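Local atomic coordinates of protein-glutamine gamma-glutamyltransferase 2 (Pagrus major, PDB entry 1G0D), a protein that probably acts as a calcium-dependent transglutaminase, joining peptide-bound glutamine to the side-chain amines of lysines or to small primary amines, with release of ammonia. Residues M156-V161 against Y177-D182; A625-A630 against G657-L662. All coordinates share one frame; numbering follows the deposited sequence.

In the fold
Along the chain, interaction 1 comes first: segment 156-161, which leads into strand 159-164, is met by segment 177-182 once the hairpin with strand 169-176 has returned, so a short loop closes. Interaction 2 closes a later, longer loop in the C-terminal Ig-like domain, where segment 625-630 meets strand 659-666. The two loops are in series and neither nest nor cross, yet their centres lie about 9 Å apart and their residues touch. Glu181 OE2 is 3.0 Å from Gly626 N, a probable hydrogen bond, and Glu158 CB packs against Ala625 CB. Together they join the base of the hairpin, with the loop that follows it, to the C-terminal Ig-like domain.

Interaction 1 (M156-V161 against Y177-D182); sequences MNEDGV and YGQFED
Backbone geometry at Glu158 and Tyr177 sets the register, with CA atoms 5.0 Å apart and Tyr177 N bonding to Glu158 O at 2.7 Å; Gly178 N adds a weak bond to that oxygen. The Glu158 side chain, with CG beside its own backbone N (chi1 -73°), runs on across Gln179 to Phe180. Its OE2 accepts from Phe180 N at 2.8 Å, on the anti side of the carboxylate, while CD lies 3.5 Å from Phe180 CD2 with carboxylate and ring planes 44° apart. Arg655 forms salt bridges with Glu158 OE1 and Glu181 OE2, which would probably ease their closeness. With an alanine in place of Glu158, Phe180 N would probably lose its acceptor and Arg655 one of its carboxylate partners. These bonds lie where the antiparallel hairpin of strands 159-164 and 169-176 runs out: past Tyr177 the chain enters a type I turn, Gly178 to Glu181, while Asn157 OD1 accepts from Asp159 N in an Asx turn and its ND2 hydrogen-bonds Glu153 OE1. The Gln179 amide crosses the Glu158 chain at a slant, with CD against CG, and its NE2 donates to Asn157 O at 2.8 Å, from above the carbonyl plane but close to the amide's own plane. Met156 SD reaches Phe180 CZ at 4.0 Å, an oblique Met-aromatic contact. Tyr177 CE2 lies 3.3 Å from Gly160 CA; a side chain there would hit the ring. Water 1, in the ring plane at its edge, lies 2.5 Å from Tyr177 OH and accepts from Val161 N.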
loop_
_atom_site.group_PDB
_atom_site.type_symbol
_atom_site.label_atom_id
_atom_site.label_comp_id
_atom_site.label_asym_id
_atom_site.label_seq_id
_atom_site.Cartn_x
_atom_site.Cartn_y
_atom_site.Cartn_z
ATOM N N MET A 156 -6.159 -12.279 -5.749
ATOM C CA MET A 156 -5.211 -13.347 -6.001
ATOM C C MET A 156 -3.794 -13.021 -6.401
ATOM O O MET A 156 -2.912 -13.836 -6.215
ATOM C CB MET A 156 -5.832 -14.294 -7.014
ATOM C CG MET A 156 -7.141 -14.874 -6.484
ATOM S SD MET A 156 -6.741 -16.029 -5.230
ATOM C CE MET A 156 -8.024 -15.851 -4.232
ATOM N N ASN A 157 -3.548 -11.852 -6.963
ATOM C CA ASN A 157 -2.181 -11.533 -7.354
ATOM C C ASN A 157 -1.289 -11.180 -6.157
ATOM O O ASN A 157 -1.666 -10.374 -5.299
ATOM C CB ASN A 157 -2.172 -10.401 -8.352
ATOM C CG ASN A 157 -0.831 -10.264 -8.986
ATOM O OD1 ASN A 157 0.143 -10.818 -8.472
ATOM N ND2 ASN A 157 -0.747 -9.543 -10.094
ATOM N N GLU A 158 -0.116 -11.788 -6.078
ATOM C CA GLU A 158 0.774 -11.532 -4.943
ATOM C C GLU A 158 1.915 -10.558 -5.252
ATOM O O GLU A 158 2.686 -10.178 -4.362
ATOM C CB GLU A 158 1.377 -12.838 -4.433
ATOM C CG GLU A 158 0.435 -13.761 -3.655
ATOM C CD GLU A 158 1.076 -15.115 -3.366
ATOM O OE1 GLU A 158 1.363 -15.864 -4.335
ATOM O OE2 GLU A 158 1.309 -15.423 -2.178
ATOM N N ASP A 159 2.014 -10.157 -6.511
ATOM C CA ASP A 159 3.056 -9.250 -6.949
ATOM C C ASP A 159 2.410 -8.004 -7.468
ATOM O O ASP A 159 1.569 -8.070 -8.353
ATOM C CB ASP A 159 3.858 -9.889 -8.064
ATOM C CG ASP A 159 4.761 -10.957 -7.562
ATOM O OD1 ASP A 159 5.701 -10.584 -6.839
ATOM O OD2 ASP A 159 4.529 -12.153 -7.870
ATOM N N GLY A 160 2.796 -6.870 -6.913
ATOM C CA GLY A 160 2.234 -5.615 -7.352
ATOM C C GLY A 160 3.324 -4.638 -7.752
ATOM O O GLY A 160 4.500 -4.978 -7.854
ATOM N N VAL A 161 2.912 -3.418 -8.026
ATOM C CA VAL A 161 3.824 -2.378 -8.389
ATOM C C VAL A 161 3.266 -1.153 -7.684
ATOM O O VAL A 161 2.065 -0.898 -7.769
ATOM C CB VAL A 161 3.797 -2.202 -9.922
ATOM C CG1 VAL A 161 4.585 -0.996 -10.334
ATOM C CG2 VAL A 161 4.378 -3.432 -10.566
ATOM N N TYR A 177 3.619 -8.811 -2.261
ATOM C CA TYR A 177 2.602 -8.783 -1.218
ATOM C C TYR A 177 2.641 -10.071 -0.427
ATOM O O TYR A 177 2.279 -10.091 0.747
ATOM C CB TYR A 177 1.217 -8.596 -1.806
ATOM C CG TYR A 177 1.049 -7.287 -2.507
ATOM C CD1 TYR A 177 1.306 -6.093 -1.863
ATOM C CD2 TYR A 177 0.653 -7.248 -3.842
ATOM C CE1 TYR A 177 1.173 -4.873 -2.538
ATOM C CE2 TYR A 177 0.521 -6.070 -4.522
ATOM C CZ TYR A 177 0.782 -4.879 -3.875
ATOM O OH TYR A 177 0.639 -3.713 -4.587
ATOM N N GLY A 178 3.066 -11.143 -1.081
ATOM C CA GLY A 178 3.156 -12.443 -0.430
ATOM C C GLY A 178 2.023 -12.838 0.504
ATOM O O GLY A 178 2.299 -13.416 1.538
ATOM N N GLN A 179 0.757 -12.553 0.176
ATOM C CA GLN A 179 -0.336 -12.929 1.076
ATOM C C GLN A 179 -0.552 -14.435 1.248
ATOM O O GLN A 179 -1.176 -14.869 2.227
ATOM C CB GLN A 179 -1.654 -12.282 0.645
ATOM C CG GLN A 179 -2.071 -12.598 -0.752
ATOM C CD GLN A 179 -1.580 -11.574 -1.731
ATOM O OE1 GLN A 179 -0.578 -10.866 -1.492
ATOM N NE2 GLN A 179 -2.274 -11.481 -2.853
ATOM N N PHE A 180 -0.020 -15.242 0.332
ATOM C CA PHE A 180 -0.188 -16.697 0.440
ATOM C C PHE A 180 1.070 -17.441 0.877
ATOM O O PHE A 180 1.125 -18.673 0.783
ATOM C CB PHE A 180 -0.698 -17.273 -0.879
ATOM C CG PHE A 180 -1.990 -16.660 -1.324
ATOM C CD1 PHE A 180 -3.016 -16.421 -0.400
ATOM C CD2 PHE A 180 -2.163 -16.269 -2.635
ATOM C CE1 PHE A 180 -4.181 -15.802 -0.773
ATOM C CE2 PHE A 180 -3.319 -15.654 -3.031
ATOM C CZ PHE A 180 -4.336 -15.414 -2.098
ATOM N N GLU A 181 2.069 -16.681 1.346
ATOM C CA GLU A 181 3.335 -17.236 1.835
ATOM C C GLU A 181 3.045 -17.870 3.168
ATOM O O GLU A 181 2.087 -17.509 3.829
ATOM C CB GLU A 181 4.390 -16.147 1.985
ATOM C CG GLU A 181 4.904 -15.594 0.650
ATOM C CD GLU A 181 5.754 -16.576 -0.166
ATOM O OE1 GLU A 181 6.993 -16.429 -0.143
ATOM O OE2 GLU A 181 5.202 -17.474 -0.843
ATOM N N ASP A 182 3.868 -18.804 3.591
ATOM C CA ASP A 182 3.527 -19.488 4.821
ATOM C C ASP A 182 3.251 -18.654 6.018
ATOM O O ASP A 182 4.053 -17.795 6.364
ATOM C CB ASP A 182 4.595 -20.485 5.206
ATOM C CG ASP A 182 4.631 -21.644 4.291
ATOM O OD1 ASP A 182 5.357 -22.609 4.587
ATOM O OD2 ASP A 182 3.932 -21.578 3.269
HETATM O O HOH W 1 -0.038 -3.315 -6.911
#

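Interaction 2 (A625-A630 against G657-L662); sequences AGLLSA and GVRKLL
Leu627 and Arg659 lie side by side, their chains running opposite ways, where segment 625-630 packs on segment 657-662. The branch of Leu627 lies against the start of the arginine chain: CG is 3.8 Å from Arg659 CB, and CD2 touches both CB and CD. Beyond CB the arginine bends twice, at chi2 and chi3, which carries its guanidinium to the backbone of Ala625 and Gly626. There Gly626 CA sits over one face of the flat group, 3.6 Å above its plane and off-centre. A side chain at this position would run into Arg659 CZ, and the backbone angles of Gly626 by themselves suit glycine. Arg659 NH2 makes only a weak hydrogen bond to Ala625 O, 3.1 Å long and bent to 124° at the hydrogen; Arg659 NE and NH1 make further weak hydrogen bonds to the backbone oxygens of Arg655 and Thr656, respectively.

Leu661 meets Leu627 at about a right angle. Its CB lies 3.8 Å from Leu627 CD1, the other methyl of Leu627. Leu661 CG stands anti to the backbone N (chi1 -178°), bringing CD1 within 4.0 Å of Leu628 CD1, where the two leucines meet at a slant. Water 2 bridges the backbones, accepting from Ala625 N and donating to Lys660 O.

Leu627 and Leu628 both face Gly624, the pattern of a classic beta bulge, at the turn from strand 619-624 into the antiparallel strand 628-634. Strand 659-666 lies between strands 619-624 and 673-682 in this Ig-like domain's sheet, while Phe651 of strand 644-651 packs against both Leu627 and Leu628.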
loop_
_atom_site.group_PDB
_atom_site.type_symbol
_atom_site.label_atom_id
_atom_site.label_comp_id
_atom_site.label_asym_id
_atom_site.label_seq_id
_atom_site.Cartn_x
_atom_site.Cartn_y
_atom_site.Cartn_z
ATOM N N ALA A 625 7.508 -14.016 -3.827
ATOM C CA ALA A 625 6.354 -14.817 -3.413
ATOM C C ALA A 625 6.513 -16.084 -4.220
ATOM O O ALA A 625 6.690 -16.009 -5.438
ATOM C CB ALA A 625 5.051 -14.126 -3.811
ATOM N N GLY A 626 6.500 -17.237 -3.563
ATOM C CA GLY A 626 6.629 -18.477 -4.304
ATOM C C GLY A 626 8.013 -18.872 -4.777
ATOM O O GLY A 626 8.186 -20.000 -5.244
ATOM N N LEU A 627 8.990 -17.962 -4.688
ATOM C CA LEU A 627 10.393 -18.236 -5.081
ATOM C C LEU A 627 11.254 -18.401 -3.800
ATOM O O LEU A 627 11.801 -19.472 -3.557
ATOM C CB LEU A 627 10.963 -17.102 -5.949
ATOM C CG LEU A 627 10.405 -16.931 -7.369
ATOM C CD1 LEU A 627 11.297 -15.981 -8.196
ATOM C CD2 LEU A 627 10.308 -18.299 -8.033
ATOM N N LEU A 628 11.400 -17.337 -3.001
ATOM C CA LEU A 628 12.122 -17.405 -1.728
ATOM C C LEU A 628 11.787 -16.304 -0.756
ATOM O O LEU A 628 11.330 -15.222 -1.126
ATOM C CB LEU A 628 13.634 -17.407 -1.882
ATOM C CG LEU A 628 14.533 -16.594 -2.813
ATOM C CD1 LEU A 628 14.425 -15.167 -2.606
ATOM C CD2 LEU A 628 15.973 -16.965 -2.524
ATOM N N SER A 629 12.001 -16.594 0.509
ATOM C CA SER A 629 11.797 -15.585 1.543
ATOM C C SER A 629 13.051 -14.670 1.608
ATOM O O SER A 629 14.166 -15.127 1.346
ATOM C CB SER A 629 11.578 -16.289 2.848
ATOM O OG SER A 629 11.337 -17.647 2.554
ATOM N N ALA A 630 12.876 -13.392 1.935
ATOM C CA ALA A 630 14.012 -12.466 1.962
ATOM C C ALA A 630 15.299 -13.156 2.383
ATOM O O ALA A 630 15.362 -13.814 3.422
ATOM C CB ALA A 630 13.737 -11.345 2.875
ATOM N N GLY A 657 4.357 -21.348 -11.215
ATOM C CA GLY A 657 3.693 -20.145 -11.692
ATOM C C GLY A 657 4.603 -19.066 -12.254
ATOM O O GLY A 657 5.830 -19.240 -12.308
ATOM N N VAL A 658 4.003 -17.978 -12.731
ATOM C CA VAL A 658 4.779 -16.856 -13.233
ATOM C C VAL A 658 5.119 -16.020 -11.982
ATOM O O VAL A 658 4.250 -15.388 -11.382
ATOM C CB VAL A 658 3.976 -16.015 -14.224
ATOM C CG1 VAL A 658 4.818 -14.846 -14.697
ATOM C CG2 VAL A 658 3.532 -16.873 -15.389
ATOM N N ARG A 659 6.381 -16.031 -11.579
ATOM C CA ARG A 659 6.752 -15.338 -10.372
ATOM C C ARG A 659 7.757 -14.251 -10.638
ATOM O O ARG A 659 8.375 -14.204 -11.695
ATOM C CB ARG A 659 7.287 -16.361 -9.380
ATOM C CG ARG A 659 6.558 -17.694 -9.458
ATOM C CD ARG A 659 6.495 -18.377 -8.114
ATOM N NE ARG A 659 5.192 -18.966 -7.842
ATOM C CZ ARG A 659 4.153 -18.308 -7.330
ATOM N NH1 ARG A 659 3.004 -18.929 -7.118
ATOM N NH2 ARG A 659 4.252 -17.031 -7.029
ATOM N N LYS A 660 7.882 -13.353 -9.676
ATOM C CA LYS A 660 8.788 -12.212 -9.783
ATOM C C LYS A 660 9.848 -12.226 -8.647
ATOM O O LYS A 660 9.513 -12.438 -7.453
ATOM C CB LYS A 660 7.954 -10.920 -9.763
ATOM C CG LYS A 660 6.884 -10.866 -10.851
ATOM C CD LYS A 660 7.249 -9.837 -11.913
ATOM C CE LYS A 660 6.615 -10.121 -13.271
ATOM N NZ LYS A 660 5.187 -10.463 -13.071
ATOM N N LEU A 661 11.122 -12.058 -9.027
ATOM C CA LEU A 661 12.217 -12.074 -8.057
ATOM C C LEU A 661 12.607 -10.647 -7.860
ATOM O O LEU A 661 12.887 -9.924 -8.834
ATOM C CB LEU A 661 13.398 -12.895 -8.559
ATOM C CG LEU A 661 14.569 -13.017 -7.593
ATOM C CD1 LEU A 661 14.160 -13.716 -6.309
ATOM C CD2 LEU A 661 15.702 -13.760 -8.299
ATOM N N LEU A 662 12.576 -10.245 -6.590
ATOM C CA LEU A 662 12.875 -8.868 -6.179
ATOM C C LEU A 662 14.214 -8.744 -5.440
ATOM O O LEU A 662 14.597 -9.601 -4.639
ATOM C CB LEU A 662 11.749 -8.320 -5.285
ATOM C CG LEU A 662 10.392 -7.955 -5.885
ATOM C CD1 LEU A 662 9.768 -9.112 -6.638
ATOM C CD2 LEU A 662 9.493 -7.594 -4.756
HETATM O O HOH W 2 7.514 -11.912 -5.240
#